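Local atomic coordinates of probable oxidoreductase (Mycobacterium abscessus, PDB entry 4EYE), a protein that probably works as an oxidoreductase of the quinone-reductase-like, medium-chain dehydrogenase type, most likely transferring hydride with a nicotinamide cofactor. Residues 31-36 / 63-68; 129-134 / 308-313; 143-148 / 296-301; 162-167 / 229-234. One frame throughout, in Å; residues are numbered along the deposited sequence.

Contact 1: residues 31-36 / 63-68; sequences SGPEGL and PDYLMT
In the GroES-like, N-terminal part of the fold, the turn at Gly32 and Pro33 that joins strands 21-27 and 36-42 docks against Thr68 and Tyr65 of helix 62-68. One backbone hydrogen bond joins the two: Gly32 N donates to Thr68 O at 2.8 Å. The bond is bent (142° at the hydrogen), and the donor stands above the plane of the Thr68 carbonyl instead of lying on one of its lone pairs. Beside this bond, Thr68 turns its side chain to the turn. Its hydroxyl is placed between its own backbone N and carbonyl carbon (chi1 75°), from where OG1 donates back to Tyr65 O at 2.7 Å, in the carbonyl plane and on a lone pair. That bond fixes the rotation of the side chain. The same oxygen then packs on Gly32, 3.3 Å from its CA, while the other branch, the methyl CG2, meets Leu36 CD2 at 4.1 Å, the two side chains crossing at about a right angle. Pro33 adds apolar packing: its CD comes up to the edge of the Tyr65 ring, in the ring plane, 3.8 Å from CE1. The turn includes a short 3-10 segment, with Gly35 N bonded to Gly32 O at 2.9 Å. Helix 322-330 closes over this junction, with Gln327 against Pro33, Leu326 against Leu36, and Phe329 and Ala330 against Tyr65, while Ile25 and Ala27 of strand 21-27 pack on Leu36.

Contact 2: residues 129-134 / 308-313; sequences PPQLDD and GMRPPV
Gln131 lays its CB over one face of the Arg310 guanidinium, 3.5 Å above the plane and displaced toward the rim, where NH2 is the nearest atom at 3.6 Å. The two side chains cross at about a right angle; the glutamine's aliphatic part does the touching, while its amide heads away, its plane strongly tilted from the guanidinium. Arg310 reaches this place through a bend at chi2 (-67°), which carries its chain past Leu132. There Leu132 CD2 packs on the arginine's CD at 3.6 Å and on Pro311 CD at 4.1 Å, making a small apolar patch beside the arginine's aliphatic chain. The guanidinium is steered by backbone oxygens: NH1 donates to Met309 O at 2.9 Å, the acceptor lying in the guanidinium plane, and also to Val305 O in the last turn of helix 293-306, the turn that the Schellman motif at Gly308 ends. A water donates to Gln131 O (2.8 Å) and weakly accepts from Arg310 NH2 (3.3 Å). Between the two loops, then, adhesion rests mainly on aliphatic carbons packed against the arginine and Pro311, with one weak water bridge, and the arginine's positive charge is probably eased by carbonyl oxygens of its own side of the contact.

Contact 3: residues 143-148 / 296-301; sequences NYHTMY and ETQAGL
His145 is held at both ring nitrogens by helix 293-306. ND1 and Thr297 OG1 share a hydrogen bond of 2.7 Å, and NE2 donates to Gln298 OE1 at 3.1 Å in a weak bond, bent to 126° at the hydrogen. Both oxygens approach at the ring edge, in its plane, and the Gln298 amide is nearly coplanar with the imidazole, reaching it through a bend at chi2. Thr297 OG1 has a second partner in Leu294 O, one turn back, which helps to position the hydroxyl. Two contacts in its plane, one of them weak, probably restrict the rotation of the imidazole, and Leu301 closes one of its faces: CD1 sits 3.6 Å from the ring centroid in a CH-pi contact. The other branch, CD2, packs on Tyr144 CB at 3.9 Å. The two helices bracket the six-stranded Rossmann-type sheet along the chain, helix 143-154 leading into its strand 162-165 and helix 293-306 coming after its strand 277-280; their local axes cross at 103°, 9.6 Å apart. At the crossing Tyr148 is a knob in a hole formed by Glu296, Thr297, Gly300 and Leu301. With CG anti to its backbone N (chi1 -165°), the ring extends across the neighbouring helix, where Thr297 O lies over one face. Tyr148 OH comes within 3.5 Å of Gly300 CA, where the bare backbone of the glycine admits it. Trp283 of helix 283-289 packs against both His145 and Thr297, and a 2-methyl-2,4-pentanediol molecule, probably from the crystallisation liquor, lies about 4 Å from the histidine side chain.

Contact 4: residues 162-167 / 229-234; sequences TVLVLG and DMVVDP
Asp229 swings its carboxylate anti to its own carbonyl carbon (chi1 -60°), which brings OD2 within 2.8 Å of Thr162 N. This nearly straight bond, 169° at the hydrogen, uses the anti lone pair of OD2 and extends the pairing of the strands by one side-chain link. Next to it Thr162 O accepts twice, from Asp229 N at 3.0 Å and from Met230 N at 3.3 Å. Regular parallel pairing then takes over: Leu164 N to Met230 O, Val232 N to Leu164 O (2.7 Å) and Leu166 N to Val232 O, all close to straight. On one face of the sheet Leu164, with CG anti to its backbone N (chi1 173°), lies side by side with Val231, CD2 meeting CG2 at 3.8 Å. On the other face Val163 CG1 packs on Val232 CG2 at 4.0 Å, and this side is covered by Tyr151 of helix 143-154. Past the strands, Leu166 O rests 3.3 Å from Pro234 CD, and Leu166 CD1 reaches over to Val231 and Asp233. Strands 162-165 and 228-233 are the central neighbours of a six-stranded parallel sheet in the order 3-2-1-4-5-6, the Rossmann arrangement; the glycine-rich turn beginning at Gly167 follows the first strand, as in dinucleotide-binding domains of this family.

From the N terminus, contact 1 closes first, a short loop within the GroES-like part that ties the turn before strand 36-42 to helix 62-68; it is complete before any other opens. The remaining three nest without crossing. Contact 2, opened by 129-134 and closed by 308-313, encloses contact 3, which in turn encloses contact 4 and with it all six strands of the Rossmann-type sheet. Contacts 2 and 3 touch, Met309 and Pro311 packing on Tyr144, so the returning chain is joined to helix 143-154. That helix also reaches contact 4 through Met147 CE, 3.8 Å from Val232 CG2. Contact 1 stands apart, its centre about 27 Å from that of contact 3.

Contact 1: residues 31-36 / 63-68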
loop_
_atom_site.group_PDB
_atom_site.type_symbol
_atom_site.label_atom_id
_atom_site.label_comp_id
_atom_site.label_asym_id
_atom_site.label_seq_id
_atom_site.Cartn_x
_atom_site.Cartn_y
_atom_site.Cartn_z
ATOM N N SER A 31 3.620 -3.262 -22.558
ATOM C CA SER A 31 5.023 -2.841 -22.617
ATOM C C SER A 31 5.453 -2.041 -21.365
ATOM O O SER A 31 6.538 -1.451 -21.356
ATOM C CB SER A 31 5.242 -1.988 -23.865
ATOM O OG SER A 31 4.491 -0.765 -23.762
ATOM N N GLY A 32 4.643 -2.036 -20.310
ATOM C CA GLY A 32 4.959 -1.222 -19.132
ATOM C C GLY A 32 4.497 0.223 -19.313
ATOM O O GLY A 32 3.617 0.487 -20.149
ATOM N N PRO A 33 5.086 1.163 -18.539
ATOM C CA PRO A 33 4.699 2.589 -18.578
ATOM C C PRO A 33 4.662 3.227 -19.969
ATOM O O PRO A 33 3.799 4.071 -20.219
ATOM C CB PRO A 33 5.767 3.265 -17.705
ATOM C CG PRO A 33 6.083 2.239 -16.685
ATOM C CD PRO A 33 6.045 0.908 -17.442
ATOM N N GLU A 34 5.589 2.812 -20.847
ATOM C CA GLU A 34 5.672 3.282 -22.228
ATOM C C GLU A 34 4.377 3.087 -22.975
ATOM O O GLU A 34 4.053 3.872 -23.868
ATOM C CB GLU A 34 6.810 2.551 -23.004
ATOM N N GLY A 35 3.604 2.058 -22.632
ATOM C CA GLY A 35 2.324 1.827 -23.312
ATOM C C GLY A 35 1.133 2.607 -22.792
ATOM O O GLY A 35 -0.025 2.385 -23.240
ATOM N N LEU A 36 1.364 3.514 -21.857
ATOM C CA LEU A 36 0.267 4.210 -21.205
ATOM C C LEU A 36 -0.056 5.472 -21.996
ATOM O O LEU A 36 0.840 6.233 -22.304
ATOM C CB LEU A 36 0.612 4.570 -19.755
ATOM C CG LEU A 36 0.763 3.453 -18.712
ATOM C CD1 LEU A 36 1.221 3.977 -17.372
ATOM C CD2 LEU A 36 -0.546 2.728 -18.535
ATOM N N PRO A 63 1.267 -3.332 -7.793
ATOM C CA PRO A 63 0.414 -4.115 -8.718
ATOM C C PRO A 63 0.025 -3.379 -9.996
ATOM O O PRO A 63 0.030 -3.980 -11.080
ATOM C CB PRO A 63 -0.816 -4.439 -7.877
ATOM C CG PRO A 63 -0.275 -4.526 -6.472
ATOM C CD PRO A 63 0.785 -3.432 -6.403
ATOM N N ASP A 64 -0.231 -2.073 -9.896
ATOM C CA ASP A 64 -0.570 -1.272 -11.074
ATOM C C ASP A 64 0.527 -1.391 -12.096
ATOM O O ASP A 64 0.293 -1.679 -13.272
ATOM C CB ASP A 64 -0.744 0.236 -10.797
ATOM C CG ASP A 64 -1.768 0.563 -9.751
ATOM O OD1 ASP A 64 -2.798 -0.158 -9.587
ATOM O OD2 ASP A 64 -1.598 1.659 -9.133
ATOM N N TYR A 65 1.736 -1.128 -11.642
ATOM C CA TYR A 65 2.924 -1.193 -12.491
ATOM C C TYR A 65 3.119 -2.594 -13.129
ATOM O O TYR A 65 3.353 -2.737 -14.340
ATOM C CB TYR A 65 4.136 -0.810 -11.635
ATOM C CG TYR A 65 5.463 -1.098 -12.298
ATOM C CD1 TYR A 65 5.773 -0.529 -13.519
ATOM C CD2 TYR A 65 6.398 -1.932 -11.707
ATOM C CE1 TYR A 65 6.974 -0.784 -14.140
ATOM C CE2 TYR A 65 7.608 -2.210 -12.340
ATOM C CZ TYR A 65 7.873 -1.631 -13.574
ATOM O OH TYR A 65 9.061 -1.862 -14.227
ATOM N N LEU A 66 3.003 -3.626 -12.301
ATOM C CA LEU A 66 3.105 -5.007 -12.781
ATOM C C LEU A 66 2.063 -5.273 -13.864
ATOM O O LEU A 66 2.369 -5.950 -14.853
ATOM C CB LEU A 66 2.956 -6.023 -11.604
ATOM C CG LEU A 66 4.062 -6.014 -10.508
ATOM C CD1 LEU A 66 3.957 -7.147 -9.453
ATOM C CD2 LEU A 66 5.456 -6.108 -11.159
ATOM N N MET A 67 0.847 -4.742 -13.678
ATOM C CA MET A 67 -0.224 -4.950 -14.632
ATOM C C MET A 67 0.119 -4.319 -15.974
ATOM O O MET A 67 -0.156 -4.888 -17.004
ATOM C CB MET A 67 -1.556 -4.415 -14.109
ATOM C CG MET A 67 -2.126 -5.323 -13.062
ATOM S SD MET A 67 -3.731 -4.779 -12.424
ATOM C CE MET A 67 -4.794 -5.445 -13.657
ATOM N N THR A 68 0.763 -3.153 -15.946
ATOM C CA THR A 68 1.180 -2.523 -17.193
ATOM C C THR A 68 2.208 -3.351 -17.994
ATOM O O THR A 68 2.337 -3.159 -19.205
ATOM C CB THR A 68 1.704 -1.123 -16.997
ATOM O OG1 THR A 68 3.021 -1.143 -16.438
ATOM C CG2 THR A 68 0.723 -0.324 -16.121
#

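Contact 2: residues 129-134 / 308-313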
loop_
_atom_site.group_PDB
_atom_site.type_symbol
_atom_site.label_atom_id
_atom_site.label_comp_id
_atom_site.label_asym_id
_atom_site.label_seq_id
_atom_site.Cartn_x
_atom_site.Cartn_y
_atom_site.Cartn_z
ATOM N N PRO A 129 -11.164 9.135 6.449
ATOM C CA PRO A 129 -11.018 9.761 7.781
ATOM C C PRO A 129 -11.021 11.283 7.669
ATOM O O PRO A 129 -10.373 11.847 6.761
ATOM C CB PRO A 129 -9.679 9.241 8.255
ATOM C CG PRO A 129 -9.548 7.899 7.589
ATOM C CD PRO A 129 -10.171 8.060 6.245
ATOM N N PRO A 130 -11.792 11.949 8.529
ATOM C CA PRO A 130 -11.909 13.414 8.332
ATOM C C PRO A 130 -10.607 14.169 8.520
ATOM O O PRO A 130 -10.504 15.285 8.016
ATOM C CB PRO A 130 -12.942 13.848 9.370
ATOM C CG PRO A 130 -13.015 12.760 10.372
ATOM C CD PRO A 130 -12.633 11.470 9.637
ATOM N N GLN A 131 -9.626 13.592 9.188
ATOM C CA GLN A 131 -8.359 14.293 9.400
ATOM C C GLN A 131 -7.478 14.333 8.126
ATOM O O GLN A 131 -6.499 15.095 8.076
ATOM C CB GLN A 131 -7.558 13.627 10.532
ATOM C CG GLN A 131 -8.251 13.682 11.900
ATOM C CD GLN A 131 -9.025 12.413 12.247
ATOM O OE1 GLN A 131 -9.429 11.652 11.387
ATOM N NE2 GLN A 131 -9.248 12.216 13.528
ATOM N N LEU A 132 -7.804 13.516 7.112
ATOM C CA LEU A 132 -6.928 13.322 5.964
ATOM C C LEU A 132 -7.420 14.061 4.744
ATOM O O LEU A 132 -8.646 14.151 4.468
ATOM C CB LEU A 132 -6.779 11.799 5.638
ATOM C CG LEU A 132 -6.227 10.898 6.752
ATOM C CD1 LEU A 132 -6.070 9.475 6.201
ATOM C CD2 LEU A 132 -4.921 11.424 7.345
ATOM N N ASP A 133 -6.481 14.537 3.935
ATOM C CA ASP A 133 -6.856 14.933 2.603
ATOM C C ASP A 133 -6.970 13.691 1.679
ATOM O O ASP A 133 -6.676 12.586 2.107
ATOM C CB ASP A 133 -5.920 16.029 2.036
ATOM C CG ASP A 133 -4.559 15.524 1.626
ATOM O OD1 ASP A 133 -4.358 14.306 1.380
ATOM O OD2 ASP A 133 -3.671 16.375 1.500
ATOM N N ASP A 134 -7.431 13.886 0.444
ATOM C CA ASP A 134 -7.692 12.760 -0.482
ATOM C C ASP A 134 -6.455 11.952 -0.869
ATOM O O ASP A 134 -6.528 10.750 -1.007
ATOM C CB ASP A 134 -8.476 13.223 -1.732
ATOM C CG ASP A 134 -9.861 13.679 -1.365
ATOM O OD1 ASP A 134 -10.396 13.293 -0.300
ATOM O OD2 ASP A 134 -10.456 14.426 -2.124
ATOM N N GLY A 308 -2.826 10.729 15.274
ATOM C CA GLY A 308 -1.883 11.635 14.586
ATOM C C GLY A 308 -1.209 11.062 13.349
ATOM O O GLY A 308 -0.442 11.759 12.701
ATOM N N MET A 309 -1.462 9.802 13.012
ATOM C CA MET A 309 -0.769 9.227 11.861
ATOM C C MET A 309 -1.172 9.934 10.560
ATOM O O MET A 309 -2.349 10.076 10.253
ATOM C CB MET A 309 -1.044 7.709 11.752
ATOM C CG MET A 309 -0.195 6.986 10.724
ATOM S SD MET A 309 -0.532 5.213 10.684
ATOM C CE MET A 309 -2.166 5.142 9.934
ATOM N N ARG A 310 -0.190 10.333 9.782
ATOM C CA ARG A 310 -0.440 10.943 8.498
ATOM C C ARG A 310 0.422 10.231 7.444
ATOM O O ARG A 310 1.656 10.364 7.455
ATOM C CB ARG A 310 -0.087 12.459 8.527
ATOM C CG ARG A 310 -0.922 13.301 9.458
ATOM C CD ARG A 310 -2.386 13.385 9.017
ATOM N NE ARG A 310 -3.146 14.187 9.951
ATOM C CZ ARG A 310 -3.723 13.733 11.061
ATOM N NH1 ARG A 310 -3.650 12.436 11.405
ATOM N NH2 ARG A 310 -4.366 14.584 11.868
ATOM N N PRO A 311 -0.186 9.443 6.588
ATOM C CA PRO A 311 0.567 8.817 5.500
ATOM C C PRO A 311 1.331 9.816 4.654
ATOM O O PRO A 311 0.722 10.758 4.110
ATOM C CB PRO A 311 -0.532 8.147 4.656
ATOM C CG PRO A 311 -1.643 7.895 5.614
ATOM C CD PRO A 311 -1.626 9.089 6.537
ATOM N N PRO A 312 2.661 9.649 4.545
ATOM C CA PRO A 312 3.451 10.551 3.668
ATOM C C PRO A 312 3.137 10.377 2.188
ATOM O O PRO A 312 3.117 9.259 1.689
ATOM C CB PRO A 312 4.912 10.188 3.959
ATOM C CG PRO A 312 4.893 9.290 5.150
ATOM C CD PRO A 312 3.500 8.715 5.308
ATOM N N VAL A 313 2.863 11.480 1.521
ATOM C CA VAL A 313 2.656 11.506 0.105
ATOM C C VAL A 313 3.742 12.369 -0.537
ATOM O O VAL A 313 3.801 13.573 -0.295
ATOM C CB VAL A 313 1.269 12.063 -0.281
ATOM C CG1 VAL A 313 1.124 12.030 -1.808
ATOM C CG2 VAL A 313 0.165 11.210 0.367
HETATM O O HOH W 1 -5.822 16.913 10.079
#

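Contact 3: residues 143-148 / 296-301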
loop_
_atom_site.group_PDB
_atom_site.type_symbol
_atom_site.label_atom_id
_atom_site.label_comp_id
_atom_site.label_asym_id
_atom_site.label_seq_id
_atom_site.Cartn_x
_atom_site.Cartn_y
_atom_site.Cartn_z
ATOM N N ASN A 143 -1.751 -0.059 1.017
ATOM C CA ASN A 143 -0.617 -0.256 1.895
ATOM C C ASN A 143 -0.915 -0.356 3.411
ATOM O O ASN A 143 -0.328 -1.198 4.110
ATOM C CB ASN A 143 0.505 0.776 1.648
ATOM C CG ASN A 143 1.048 0.743 0.203
ATOM O OD1 ASN A 143 0.858 -0.234 -0.499
ATOM N ND2 ASN A 143 1.714 1.841 -0.236
ATOM N N TYR A 144 -1.824 0.474 3.904
ATOM C CA TYR A 144 -2.098 0.550 5.345
ATOM C C TYR A 144 -3.017 -0.556 5.806
ATOM O O TYR A 144 -2.812 -1.096 6.920
ATOM C CB TYR A 144 -2.552 1.981 5.769
ATOM C CG TYR A 144 -1.387 2.986 5.710
ATOM C CD1 TYR A 144 -0.832 3.396 4.485
ATOM C CD2 TYR A 144 -0.800 3.476 6.868
ATOM C CE1 TYR A 144 0.212 4.281 4.417
ATOM C CE2 TYR A 144 0.275 4.349 6.812
ATOM C CZ TYR A 144 0.770 4.779 5.592
ATOM O OH TYR A 144 1.866 5.650 5.562
ATOM N N HIS A 145 -4.024 -0.911 4.998
ATOM C CA HIS A 145 -4.882 -2.027 5.356
ATOM C C HIS A 145 -4.120 -3.313 5.330
ATOM O O HIS A 145 -4.325 -4.149 6.184
ATOM C CB HIS A 145 -6.110 -2.151 4.418
ATOM C CG HIS A 145 -7.183 -1.192 4.732
ATOM N ND1 HIS A 145 -8.236 -1.514 5.500
ATOM C CD2 HIS A 145 -7.336 0.158 4.398
ATOM C CE1 HIS A 145 -8.997 -0.437 5.650
ATOM N NE2 HIS A 145 -8.447 0.574 4.979
ATOM N N THR A 146 -3.213 -3.473 4.358
ATOM C CA THR A 146 -2.352 -4.641 4.303
ATOM C C THR A 146 -1.502 -4.791 5.577
ATOM O O THR A 146 -1.439 -5.869 6.160
ATOM C CB THR A 146 -1.420 -4.600 3.079
ATOM O OG1 THR A 146 -2.206 -4.572 1.899
ATOM C CG2 THR A 146 -0.505 -5.815 3.037
ATOM N N MET A 147 -0.876 -3.698 5.986
ATOM C CA MET A 147 0.011 -3.710 7.133
ATOM C C MET A 147 -0.737 -3.761 8.468
ATOM O O MET A 147 -0.260 -4.431 9.372
ATOM C CB MET A 147 1.072 -2.594 7.069
ATOM C CG MET A 147 2.185 -2.818 6.012
ATOM S SD MET A 147 2.966 -4.478 6.099
ATOM C CE MET A 147 3.400 -4.574 7.837
ATOM N N TYR A 148 -1.942 -3.186 8.558
ATOM C CA TYR A 148 -2.778 -3.358 9.763
ATOM C C TYR A 148 -3.105 -4.848 9.939
ATOM O O TYR A 148 -2.896 -5.417 11.011
ATOM C CB TYR A 148 -4.075 -2.553 9.730
ATOM C CG TYR A 148 -4.716 -2.475 11.094
ATOM C CD1 TYR A 148 -4.447 -1.403 11.941
ATOM C CD2 TYR A 148 -5.537 -3.477 11.551
ATOM C CE1 TYR A 148 -4.983 -1.328 13.210
ATOM C CE2 TYR A 148 -6.079 -3.427 12.830
ATOM C CZ TYR A 148 -5.804 -2.316 13.641
ATOM O OH TYR A 148 -6.336 -2.254 14.888
ATOM N N GLU A 296 -12.892 -3.843 10.695
ATOM C CA GLU A 296 -11.904 -3.790 11.776
ATOM C C GLU A 296 -10.618 -3.099 11.358
ATOM O O GLU A 296 -10.053 -2.378 12.138
ATOM C CB GLU A 296 -11.548 -5.198 12.284
ATOM C CG GLU A 296 -10.833 -5.134 13.613
ATOM C CD GLU A 296 -10.371 -6.488 14.183
ATOM O OE1 GLU A 296 -9.215 -6.506 14.712
ATOM O OE2 GLU A 296 -11.165 -7.444 14.168
ATOM N N THR A 297 -10.129 -3.346 10.148
ATOM C CA THR A 297 -8.920 -2.675 9.697
ATOM C C THR A 297 -9.184 -1.158 9.517
ATOM O O THR A 297 -8.367 -0.345 9.895
ATOM C CB THR A 297 -8.324 -3.249 8.399
ATOM O OG1 THR A 297 -9.292 -3.154 7.351
ATOM C CG2 THR A 297 -7.923 -4.710 8.598
ATOM N N GLN A 298 -10.341 -0.801 8.981
ATOM C CA GLN A 298 -10.704 0.622 8.820
ATOM C C GLN A 298 -10.838 1.332 10.192
ATOM O O GLN A 298 -10.318 2.423 10.368
ATOM C CB GLN A 298 -12.026 0.768 8.056
ATOM C CG GLN A 298 -12.435 2.204 7.784
ATOM C CD GLN A 298 -11.562 2.916 6.764
ATOM O OE1 GLN A 298 -10.678 2.333 6.156
ATOM N NE2 GLN A 298 -11.854 4.200 6.529
ATOM N N ALA A 299 -11.491 0.678 11.141
ATOM C CA ALA A 299 -11.631 1.214 12.496
ATOM C C ALA A 299 -10.250 1.426 13.163
ATOM O O ALA A 299 -9.999 2.469 13.753
ATOM C CB ALA A 299 -12.571 0.354 13.354
ATOM N N GLY A 300 -9.360 0.438 13.028
ATOM C CA GLY A 300 -7.999 0.520 13.554
ATOM C C GLY A 300 -7.226 1.667 12.944
ATOM O O GLY A 300 -6.528 2.437 13.650
ATOM N N LEU A 301 -7.371 1.834 11.641
ATOM C CA LEU A 301 -6.656 2.914 10.932
ATOM C C LEU A 301 -7.235 4.295 11.260
ATOM O O LEU A 301 -6.473 5.258 11.417
ATOM C CB LEU A 301 -6.614 2.674 9.423
ATOM C CG LEU A 301 -5.739 1.506 8.985
ATOM C CD1 LEU A 301 -6.011 1.251 7.486
ATOM C CD2 LEU A 301 -4.224 1.688 9.289
#

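Contact 4: residues 162-167 / 229-234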
loop_
_atom_site.group_PDB
_atom_site.type_symbol
_atom_site.label_atom_id
_atom_site.label_comp_id
_atom_site.label_asym_id
_atom_site.label_seq_id
_atom_site.Cartn_x
_atom_site.Cartn_y
_atom_site.Cartn_z
ATOM N N THR A 162 10.191 -5.244 18.994
ATOM C CA THR A 162 10.994 -4.587 18.010
ATOM C C THR A 162 10.760 -5.168 16.634
ATOM O O THR A 162 10.845 -6.402 16.465
ATOM C CB THR A 162 12.490 -4.697 18.339
ATOM O OG1 THR A 162 12.719 -4.040 19.562
ATOM C CG2 THR A 162 13.319 -4.031 17.234
ATOM N N VAL A 163 10.509 -4.286 15.661
ATOM C CA VAL A 163 10.197 -4.682 14.295
ATOM C C VAL A 163 11.276 -4.191 13.364
ATOM O O VAL A 163 11.676 -3.028 13.423
ATOM C CB VAL A 163 8.822 -4.127 13.859
ATOM C CG1 VAL A 163 8.468 -4.535 12.405
ATOM C CG2 VAL A 163 7.748 -4.604 14.831
ATOM N N LEU A 164 11.777 -5.102 12.532
ATOM C CA LEU A 164 12.687 -4.772 11.474
ATOM C C LEU A 164 11.843 -4.608 10.214
ATOM O O LEU A 164 11.174 -5.563 9.799
ATOM C CB LEU A 164 13.717 -5.877 11.224
ATOM C CG LEU A 164 14.631 -5.708 10.005
ATOM C CD1 LEU A 164 15.514 -4.513 10.321
ATOM C CD2 LEU A 164 15.452 -6.974 9.696
ATOM N N VAL A 165 11.932 -3.440 9.599
ATOM C CA VAL A 165 11.220 -3.171 8.349
ATOM C C VAL A 165 12.255 -3.075 7.233
ATOM O O VAL A 165 13.132 -2.219 7.262
ATOM C CB VAL A 165 10.357 -1.884 8.383
ATOM C CG1 VAL A 165 9.672 -1.681 7.017
ATOM C CG2 VAL A 165 9.305 -1.932 9.513
ATOM N N LEU A 166 12.125 -3.955 6.248
ATOM C CA LEU A 166 12.982 -3.947 5.053
ATOM C C LEU A 166 12.277 -3.153 3.947
ATOM O O LEU A 166 11.058 -2.890 4.018
ATOM C CB LEU A 166 13.252 -5.389 4.609
ATOM C CG LEU A 166 14.038 -6.278 5.623
ATOM C CD1 LEU A 166 14.088 -7.731 5.204
ATOM C CD2 LEU A 166 15.463 -5.787 5.714
ATOM N N GLY A 167 13.029 -2.775 2.911
ATOM C CA GLY A 167 12.465 -1.938 1.804
ATOM C C GLY A 167 11.724 -0.710 2.349
ATOM O O GLY A 167 10.615 -0.369 1.915
ATOM N N ASP A 229 11.931 -9.071 17.122
ATOM C CA ASP A 229 10.769 -9.929 17.336
ATOM C C ASP A 229 10.026 -10.241 16.071
ATOM O O ASP A 229 9.418 -11.304 15.954
ATOM C CB ASP A 229 9.838 -9.256 18.299
ATOM C CG ASP A 229 10.506 -9.009 19.626
ATOM O OD1 ASP A 229 10.910 -10.009 20.250
ATOM O OD2 ASP A 229 10.593 -7.846 20.032
ATOM N N MET A 230 10.089 -9.306 15.134
ATOM C CA MET A 230 9.372 -9.392 13.886
ATOM C C MET A 230 10.127 -8.718 12.773
ATOM O O MET A 230 10.747 -7.674 12.959
ATOM C CB MET A 230 7.989 -8.724 14.030
ATOM C CG MET A 230 7.116 -8.818 12.772
ATOM S SD MET A 230 5.498 -8.051 13.069
ATOM C CE MET A 230 4.860 -9.149 14.339
ATOM N N VAL A 231 10.049 -9.311 11.593
ATOM C CA VAL A 231 10.616 -8.728 10.410
ATOM C C VAL A 231 9.476 -8.541 9.420
ATOM O O VAL A 231 8.663 -9.455 9.226
ATOM C CB VAL A 231 11.734 -9.624 9.802
ATOM C CG1 VAL A 231 12.077 -9.158 8.397
ATOM C CG2 VAL A 231 12.964 -9.689 10.701
ATOM N N VAL A 232 9.412 -7.371 8.784
ATOM C CA VAL A 232 8.524 -7.135 7.643
ATOM C C VAL A 232 9.348 -7.100 6.376
ATOM O O VAL A 232 10.273 -6.281 6.222
ATOM C CB VAL A 232 7.702 -5.844 7.807
ATOM C CG1 VAL A 232 6.885 -5.543 6.524
ATOM C CG2 VAL A 232 6.777 -5.975 9.029
ATOM N N ASP A 233 9.038 -8.010 5.473
ATOM C CA ASP A 233 9.813 -8.162 4.246
ATOM C C ASP A 233 8.950 -8.035 2.999
ATOM O O ASP A 233 8.276 -8.997 2.631
ATOM C CB ASP A 233 10.507 -9.527 4.238
ATOM C CG ASP A 233 11.365 -9.721 2.997
ATOM O OD1 ASP A 233 11.630 -8.723 2.274
ATOM O OD2 ASP A 233 11.755 -10.879 2.741
ATOM N N PRO A 234 8.931 -6.838 2.372
ATOM C CA PRO A 234 8.202 -6.635 1.125
ATOM C C PRO A 234 9.103 -6.784 -0.107
ATOM O O PRO A 234 8.647 -6.541 -1.220
ATOM C CB PRO A 234 7.720 -5.184 1.249
ATOM C CG PRO A 234 8.715 -4.511 2.114
ATOM C CD PRO A 234 9.552 -5.578 2.806
#